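Local coordinates for uncharacterized protein SP1917 (Streptococcus pneumoniae, PDB 3C9P), which is of unknown function but belongs to the bacterial DUF2200 family and folds as a small, mostly helical single-chain domain, at residues A[33-38]-A[48-53]; A[38-43]-A[114-119]. One frame throughout, in Å; residues are numbered along the deposited sequence. Where two conformers were deposited one is given.

How the interactions relate
Helix 31-42 serves both contacts with different sides of its surface. In interaction 1 its residues 33-38 meet 48-53 on the next helix in the chain, across the short turn that begins at G43; in interaction 2 the end of the helix, with G43 beyond it, receives 114-119, some seventy residues further on. The two centres are about 12 Å apart. T38 belongs to both ranges, but its side chain makes contact only in interaction 1. V37, within 33-38, lies on helix 112-119: its CG1 is 3.9 Å from CG1 of V115 and also touches CD1 of L116, so the segment of interaction 1 borders interaction 2 there. Both interactions are purely apolar between their segments.

Interaction 1: A[33-38]-A[48-53]; sequences SVHQVT and DVLACL
H35 carries L50 on one face of its imidazole: methyl CD2 of L50 sits 3.7 Å from the ring centroid, 24° off the ring normal, in a CH-pi contact displaced toward the CE1 and NE2 rim. The ring is brought forward by a first torsion of -50°, with CG anti to the carbonyl carbon, and its ND1 is hydrogen-bonded to the hydroxyl of Y17 on helix 13-26, which should limit rotation of the imidazole and keep this face presented to the leucine; histidine suits the place by offering a flat surface and a polar atom at once. One turn on, T38 directs CG2, anti to the backbone N, at V49, whose CG2 meets it at 4.2 Å. The threonine hydroxyl is spent on its own helix, OG1 giving a 2.8 Å bond to O of V34 from 40° out of the carbonyl plane, an oxygen that also accepts the backbone N of T38. T38 can thus be buried as though it were apolar, beside the compact, branched V49. Y17 and F62 also touch both residues. Two consecutive helices, 31-42 and 46-52, joined by a short turn, are in this way packed against each other in a mainly helical domain.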
ATOM      1  N   SER A  33       7.225  -5.229   7.677  1.00 12.29           N
ATOM      2  CA  SER A  33       7.406  -5.232   6.221  0.50 11.85           C
ATOM      3  C   SER A  33       6.355  -4.379   5.505  1.00 12.21           C
ATOM      4  O   SER A  33       6.646  -3.712   4.487  1.00 11.82           O
ATOM      5  CB  SER A  33       7.351  -6.657   5.668  0.50 11.76           C
ATOM      6  OG  SER A  33       8.249  -7.489   6.358  0.50  8.44           O
ATOM      7  N   VAL A  34       5.134  -4.417   6.026  1.00 11.87           N
ATOM      8  CA  VAL A  34       4.027  -3.614   5.515  1.00 11.15           C
ATOM      9  C   VAL A  34       4.305  -2.142   5.719  1.00 11.03           C
ATOM     10  O   VAL A  34       4.134  -1.342   4.771  1.00 10.44           O
ATOM     11  CB  VAL A  34       2.661  -3.994   6.144  1.00 11.22           C
ATOM     12  CG1 VAL A  34       1.529  -3.099   5.590  1.00 12.21           C
ATOM     13  CG2 VAL A  34       2.335  -5.450   5.845  1.00 13.79           C
ATOM     14  N   HIS A  35       4.723  -1.768   6.931  1.00 10.59           N
ATOM     15  CA  HIS A  35       5.067  -0.364   7.202  1.00 10.91           C
ATOM     16  C   HIS A  35       6.147   0.113   6.219  1.00 11.35           C
ATOM     17  O   HIS A  35       6.077   1.234   5.723  1.00 11.97           O
ATOM     18  CB  HIS A  35       5.636  -0.132   8.614  1.00 10.75           C
ATOM     19  CG  HIS A  35       4.822  -0.716   9.729  1.00 11.36           C
ATOM     20  ND1 HIS A  35       3.441  -0.775   9.713  1.00 13.48           N
ATOM     21  CD2 HIS A  35       5.206  -1.233  10.914  1.00 13.10           C
ATOM     22  CE1 HIS A  35       3.018  -1.349  10.826  1.00 13.67           C
ATOM     23  NE2 HIS A  35       4.068  -1.629  11.574  1.00 12.66           N
ATOM     24  N   GLN A  36       7.166  -0.724   6.004  1.00 11.50           N
ATOM     25  CA  GLN A  36       8.307  -0.395   5.140  0.50 11.98           C
ATOM     26  C   GLN A  36       7.870  -0.137   3.685  1.00 11.77           C
ATOM     27  O   GLN A  36       8.261   0.857   3.085  1.00 10.77           O
ATOM     28  CB  GLN A  36       9.402  -1.482   5.248  0.50 11.94           C
ATOM     29  CG  GLN A  36      10.189  -1.418   6.605  0.50 12.37           C
ATOM     30  CD  GLN A  36      11.019  -2.664   6.942  0.50 13.01           C
ATOM     31  OE1 GLN A  36      10.924  -3.712   6.283  0.50 14.22           O
ATOM     32  NE2 GLN A  36      11.828  -2.557   8.001  0.50 13.44           N
ATOM     33  N   VAL A  37       7.058  -1.025   3.113  1.00 11.50           N
ATOM     34  CA  VAL A  37       6.614  -0.803   1.707  1.00 11.12           C
ATOM     35  C   VAL A  37       5.609   0.366   1.599  1.00 11.76           C
ATOM     36  O   VAL A  37       5.589   1.070   0.595  1.00 11.68           O
ATOM     37  CB  VAL A  37       6.060  -2.092   0.968  1.00 11.31           C
ATOM     38  CG1 VAL A  37       7.107  -3.270   1.005  1.00  9.94           C
ATOM     39  CG2 VAL A  37       4.700  -2.535   1.545  1.00 10.18           C
ATOM     40  N   THR A  38       4.803   0.585   2.638  1.00 10.69           N
ATOM     41  CA  THR A  38       3.863   1.704   2.641  1.00 11.08           C
ATOM     42  C   THR A  38       4.658   3.023   2.676  1.00 11.65           C
ATOM     43  O   THR A  38       4.364   3.953   1.917  1.00 12.30           O
ATOM     44  CB  THR A  38       2.899   1.626   3.841  1.00 11.13           C
ATOM     45  OG1 THR A  38       2.188   0.378   3.787  1.00 12.88           O
ATOM     46  CG2 THR A  38       1.900   2.798   3.819  1.00  9.59           C
ATOM     47  N   ASP A  48       5.072   8.091  10.990  1.00 16.01           N
ATOM     48  CA  ASP A  48       3.869   8.765  10.479  1.00 16.90           C
ATOM     49  C   ASP A  48       2.736   7.766  10.255  1.00 16.22           C
ATOM     50  O   ASP A  48       1.585   7.989  10.654  1.00 15.95           O
ATOM     51  CB  ASP A  48       4.172   9.450   9.142  1.00 17.31           C
ATOM     52  CG  ASP A  48       5.082  10.660   9.283  1.00 20.81           C
ATOM     53  OD1 ASP A  48       5.141  11.236  10.378  1.00 22.90           O
ATOM     54  OD2 ASP A  48       5.713  11.037   8.264  1.00 26.02           O
ATOM     55  N   VAL A  49       3.057   6.664   9.597  1.00 15.55           N
ATOM     56  CA  VAL A  49       2.051   5.620   9.337  1.00 15.79           C
ATOM     57  C   VAL A  49       1.458   5.107  10.664  1.00 15.71           C
ATOM     58  O   VAL A  49       0.225   5.043  10.832  1.00 15.16           O
ATOM     59  CB  VAL A  49       2.654   4.464   8.536  1.00 15.95           C
ATOM     60  CG1 VAL A  49       1.622   3.334   8.341  1.00 17.52           C
ATOM     61  CG2 VAL A  49       3.214   4.973   7.157  1.00 16.04           C
ATOM     62  N   LEU A  50       2.334   4.800  11.625  1.00 15.40           N
ATOM     63  CA  LEU A  50       1.902   4.316  12.931  1.00 16.00           C
ATOM     64  C   LEU A  50       1.090   5.350  13.707  1.00 16.35           C
ATOM     65  O   LEU A  50       0.138   4.995  14.398  1.00 16.16           O
ATOM     66  CB  LEU A  50       3.121   3.843  13.756  1.00 15.82           C
ATOM     67  CG  LEU A  50       3.817   2.607  13.173  1.00 18.00           C
ATOM     68  CD1 LEU A  50       4.926   2.172  14.081  1.00 19.61           C
ATOM     69  CD2 LEU A  50       2.837   1.445  12.930  1.00 21.41           C
ATOM     70  N   ALA A  51       1.452   6.628  13.586  1.00 16.11           N
ATOM     71  CA  ALA A  51       0.700   7.695  14.265  1.00 16.18           C
ATOM     72  C   ALA A  51      -0.754   7.733  13.766  1.00 16.42           C
ATOM     73  O   ALA A  51      -1.684   7.968  14.554  1.00 15.33           O
ATOM     74  CB  ALA A  51       1.399   9.067  14.086  1.00 16.60           C
ATOM     75  N   CYS A  52      -0.948   7.452  12.470  1.00 16.55           N
ATOM     76  CA  CYS A  52      -2.284   7.453  11.860  1.00 17.52           C
ATOM     77  C   CYS A  52      -3.224   6.380  12.417  1.00 17.36           C
ATOM     78  O   CYS A  52      -4.442   6.489  12.280  1.00 16.56           O
ATOM     79  CB  CYS A  52      -2.199   7.296  10.341  1.00 17.68           C
ATOM     80  SG  CYS A  52      -1.474   8.723   9.486  1.00 22.44           S
ATOM     81  N   LEU A  53      -2.659   5.340  13.027  1.00 17.05           N
ATOM     82  CA  LEU A  53      -3.467   4.326  13.685  1.00 17.25           C
ATOM     83  C   LEU A  53      -4.254   4.923  14.850  1.00 17.87           C
ATOM     84  O   LEU A  53      -5.287   4.377  15.241  1.00 17.81           O
ATOM     85  CB  LEU A  53      -2.596   3.170  14.197  1.00 16.49           C
ATOM     86  CG  LEU A  53      -1.908   2.333  13.118  1.00 16.78           C
ATOM     87  CD1 LEU A  53      -1.038   1.286  13.792  1.00 13.54           C
ATOM     88  CD2 LEU A  53      -2.975   1.718  12.179  1.00 12.52           C
TER

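Interaction 2: A[38-43]-A[114-119]; sequences TSWLTG and QVLEKY
The indole of W40 has L116 over one face: CG of the leucine stands 3.7 Å from the centroid of the five-membered ring and 14° off its normal, a CH-pi contact made almost from straight above. The branch point settles nearest CD1 of the indole, at 3.6 Å, while methyl CD1 of L116 reaches back over CG of W40, 3.7 Å away. At the far end of the indole, CH2 of W40 meets CB of Y119 at 3.7 Å, an oblique approach in which the two side chains cross at about a right angle. The phenol itself leads away, one face covered by CG of K118, and its OH is hydrogen-bonded to NE1 of W105 on helix 91-107. This is helix-to-helix packing in a mainly helical fold, the long tryptophan bridging from the C-terminal end of helix 31-42 to helix 112-119. W40 extends with CG anti to the backbone N (chi1 178°), a torsion that lays the five-membered ring under L116 and brings CH2 to Y119. Its NE1 is hydrogen-bonded to E120, just beyond the second segment, so the ring is held by a polar bond as well as by its face. Behind it the helix closes with T42, whose OG1 bonds O of T38 at 2.8 Å, and G43 then takes the positive phi (88°) that glycine readily allows.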
ATOM      1  N   THR A  38       4.803   0.585   2.638  1.00 10.69           N
ATOM      2  CA  THR A  38       3.863   1.704   2.641  1.00 11.08           C
ATOM      3  C   THR A  38       4.658   3.023   2.676  1.00 11.65           C
ATOM      4  O   THR A  38       4.364   3.953   1.917  1.00 12.30           O
ATOM      5  CB  THR A  38       2.899   1.626   3.841  1.00 11.13           C
ATOM      6  OG1 THR A  38       2.188   0.378   3.787  1.00 12.88           O
ATOM      7  CG2 THR A  38       1.900   2.798   3.819  1.00  9.59           C
ATOM      8  N   SER A  39       5.622   3.102   3.580  1.00 10.72           N
ATOM      9  CA  SER A  39       6.524   4.259   3.678  1.00 11.28           C
ATOM     10  C   SER A  39       7.256   4.547   2.344  1.00 11.81           C
ATOM     11  O   SER A  39       7.310   5.683   1.878  1.00 11.26           O
ATOM     12  CB  SER A  39       7.553   3.995   4.774  1.00 11.35           C
ATOM     13  OG  SER A  39       8.477   5.081   4.860  1.00 12.12           O
ATOM     14  N   TRP A  40       7.801   3.502   1.736  1.00 11.86           N
ATOM     15  CA  TRP A  40       8.477   3.627   0.444  1.00 12.21           C
ATOM     16  C   TRP A  40       7.561   4.228  -0.625  1.00 11.87           C
ATOM     17  O   TRP A  40       7.922   5.190  -1.299  1.00 11.13           O
ATOM     18  CB  TRP A  40       9.003   2.255   0.002  1.00 12.34           C
ATOM     19  CG  TRP A  40       9.663   2.298  -1.341  1.00 12.90           C
ATOM     20  CD1 TRP A  40      10.918   2.726  -1.639  1.00 15.02           C
ATOM     21  CD2 TRP A  40       9.078   1.891  -2.564  1.00 13.42           C
ATOM     22  NE1 TRP A  40      11.157   2.602  -2.982  1.00 14.26           N
ATOM     23  CE2 TRP A  40      10.039   2.079  -3.571  1.00 14.20           C
ATOM     24  CE3 TRP A  40       7.836   1.334  -2.900  1.00 15.07           C
ATOM     25  CZ2 TRP A  40       9.794   1.774  -4.898  1.00 15.25           C
ATOM     26  CZ3 TRP A  40       7.584   1.044  -4.231  1.00 15.08           C
ATOM     27  CH2 TRP A  40       8.571   1.236  -5.207  1.00 14.19           C
ATOM     28  N   LEU A  41       6.359   3.684  -0.738  1.00 10.86           N
ATOM     29  CA  LEU A  41       5.403   4.122  -1.751  1.00 12.19           C
ATOM     30  C   LEU A  41       4.960   5.566  -1.592  1.00 11.98           C
ATOM     31  O   LEU A  41       4.931   6.332  -2.571  1.00 11.38           O
ATOM     32  CB  LEU A  41       4.149   3.220  -1.739  1.00 11.58           C
ATOM     33  CG  LEU A  41       3.009   3.688  -2.630  1.00 12.23           C
ATOM     34  CD1 LEU A  41       3.418   3.598  -4.134  1.00 13.96           C
ATOM     35  CD2 LEU A  41       1.761   2.850  -2.374  1.00 11.48           C
ATOM     36  N   THR A  42       4.608   5.930  -0.364  1.00 11.76           N
ATOM     37  CA  THR A  42       3.918   7.188  -0.107  1.00 11.30           C
ATOM     38  C   THR A  42       4.834   8.338   0.324  1.00 11.21           C
ATOM     39  O   THR A  42       4.450   9.493   0.211  1.00 11.95           O
ATOM     40  CB  THR A  42       2.875   6.989   1.002  1.00 11.59           C
ATOM     41  OG1 THR A  42       3.566   6.585   2.176  1.00 11.80           O
ATOM     42  CG2 THR A  42       1.837   5.904   0.611  1.00 11.20           C
ATOM     43  N   GLY A  43       6.023   8.038   0.835  1.00 10.95           N
ATOM     44  CA  GLY A  43       6.889   9.076   1.398  1.00 11.73           C
ATOM     45  C   GLY A  43       6.638   9.365   2.880  1.00 12.28           C
ATOM     46  O   GLY A  43       7.398  10.100   3.498  1.00 13.07           O
ATOM     47  N   GLN A 114      13.283  -7.277  -0.676  1.00 16.54           N
ATOM     48  CA  GLN A 114      13.049  -7.894  -2.013  1.00 16.23           C
ATOM     49  C   GLN A 114      11.997  -7.158  -2.856  1.00 15.41           C
ATOM     50  O   GLN A 114      12.119  -7.028  -4.082  1.00 14.05           O
ATOM     51  CB  GLN A 114      12.640  -9.350  -1.858  1.00 16.82           C
ATOM     52  CG  GLN A 114      13.832 -10.250  -1.466  1.00 19.91           C
ATOM     53  CD  GLN A 114      13.407 -11.646  -1.093  1.00 21.41           C
ATOM     54  OE1 GLN A 114      12.367 -11.844  -0.461  1.00 21.38           O
ATOM     55  NE2 GLN A 114      14.213 -12.639  -1.486  1.00 21.06           N
ATOM     56  N   VAL A 115      10.948  -6.683  -2.191  1.00 15.09           N
ATOM     57  CA  VAL A 115       9.922  -5.901  -2.861  1.00 14.76           C
ATOM     58  C   VAL A 115      10.465  -4.575  -3.411  1.00 15.30           C
ATOM     59  O   VAL A 115      10.217  -4.245  -4.580  1.00 14.92           O
ATOM     60  CB  VAL A 115       8.694  -5.701  -1.943  1.00 15.14           C
ATOM     61  CG1 VAL A 115       7.692  -4.751  -2.588  1.00 15.47           C
ATOM     62  CG2 VAL A 115       8.053  -7.041  -1.693  1.00 12.80           C
ATOM     63  N   LEU A 116      11.188  -3.820  -2.587  1.00 15.20           N
ATOM     64  CA  LEU A 116      11.823  -2.593  -3.039  1.00 17.67           C
ATOM     65  C   LEU A 116      12.818  -2.884  -4.162  1.00 18.48           C
ATOM     66  O   LEU A 116      12.875  -2.157  -5.154  1.00 18.54           O
ATOM     67  CB  LEU A 116      12.533  -1.876  -1.872  1.00 17.56           C
ATOM     68  CG  LEU A 116      11.762  -0.781  -1.103  1.00 18.93           C
ATOM     69  CD1 LEU A 116      10.430  -1.260  -0.574  1.00 17.55           C
ATOM     70  CD2 LEU A 116      12.641  -0.163   0.049  1.00 19.56           C
ATOM     71  N   GLU A 117      13.595  -3.961  -4.012  1.00 19.61           N
ATOM     72  CA  GLU A 117      14.586  -4.310  -5.032  1.00 21.05           C
ATOM     73  C   GLU A 117      13.925  -4.599  -6.375  1.00 20.37           C
ATOM     74  O   GLU A 117      14.490  -4.298  -7.417  1.00 20.97           O
ATOM     75  CB  GLU A 117      15.464  -5.468  -4.573  1.00 21.24           C
ATOM     76  CG  GLU A 117      16.535  -5.001  -3.587  1.00 26.35           C
ATOM     77  CD  GLU A 117      17.460  -6.104  -3.142  1.00 30.98           C
ATOM     78  OE1 GLU A 117      17.514  -7.145  -3.831  1.00 34.92           O
ATOM     79  OE2 GLU A 117      18.137  -5.925  -2.104  1.00 34.43           O
ATOM     80  N   LYS A 118      12.712  -5.138  -6.336  1.00 20.55           N
ATOM     81  CA  LYS A 118      11.919  -5.412  -7.533  1.00 20.71           C
ATOM     82  C   LYS A 118      11.600  -4.142  -8.319  1.00 20.21           C
ATOM     83  O   LYS A 118      11.586  -4.155  -9.552  1.00 19.84           O
ATOM     84  CB  LYS A 118      10.620  -6.114  -7.134  1.00 21.11           C
ATOM     85  CG  LYS A 118       9.806  -6.700  -8.261  1.00 21.95           C
ATOM     86  CD  LYS A 118       8.640  -7.552  -7.685  1.00 22.82           C
ATOM     87  CE  LYS A 118       9.054  -9.003  -7.373  1.00 23.86           C
ATOM     88  NZ  LYS A 118       9.450  -9.742  -8.640  1.00 25.33           N
ATOM     89  N   TYR A 119      11.326  -3.050  -7.612  1.00 18.87           N
ATOM     90  CA  TYR A 119      10.768  -1.876  -8.266  1.00 17.74           C
ATOM     91  C   TYR A 119      11.750  -0.726  -8.363  1.00 18.23           C
ATOM     92  O   TYR A 119      11.533   0.198  -9.136  1.00 18.06           O
ATOM     93  CB  TYR A 119       9.459  -1.446  -7.599  1.00 17.27           C
ATOM     94  CG  TYR A 119       8.343  -2.473  -7.782  1.00 15.08           C
ATOM     95  CD1 TYR A 119       7.773  -2.688  -9.035  1.00 12.89           C
ATOM     96  CD2 TYR A 119       7.894  -3.261  -6.696  1.00 14.00           C
ATOM     97  CE1 TYR A 119       6.763  -3.660  -9.220  1.00 13.10           C
ATOM     98  CE2 TYR A 119       6.872  -4.233  -6.869  1.00 12.02           C
ATOM     99  CZ  TYR A 119       6.299  -4.401  -8.120  1.00 14.03           C
ATOM    100  OH  TYR A 119       5.305  -5.349  -8.308  1.00 15.78           O
TER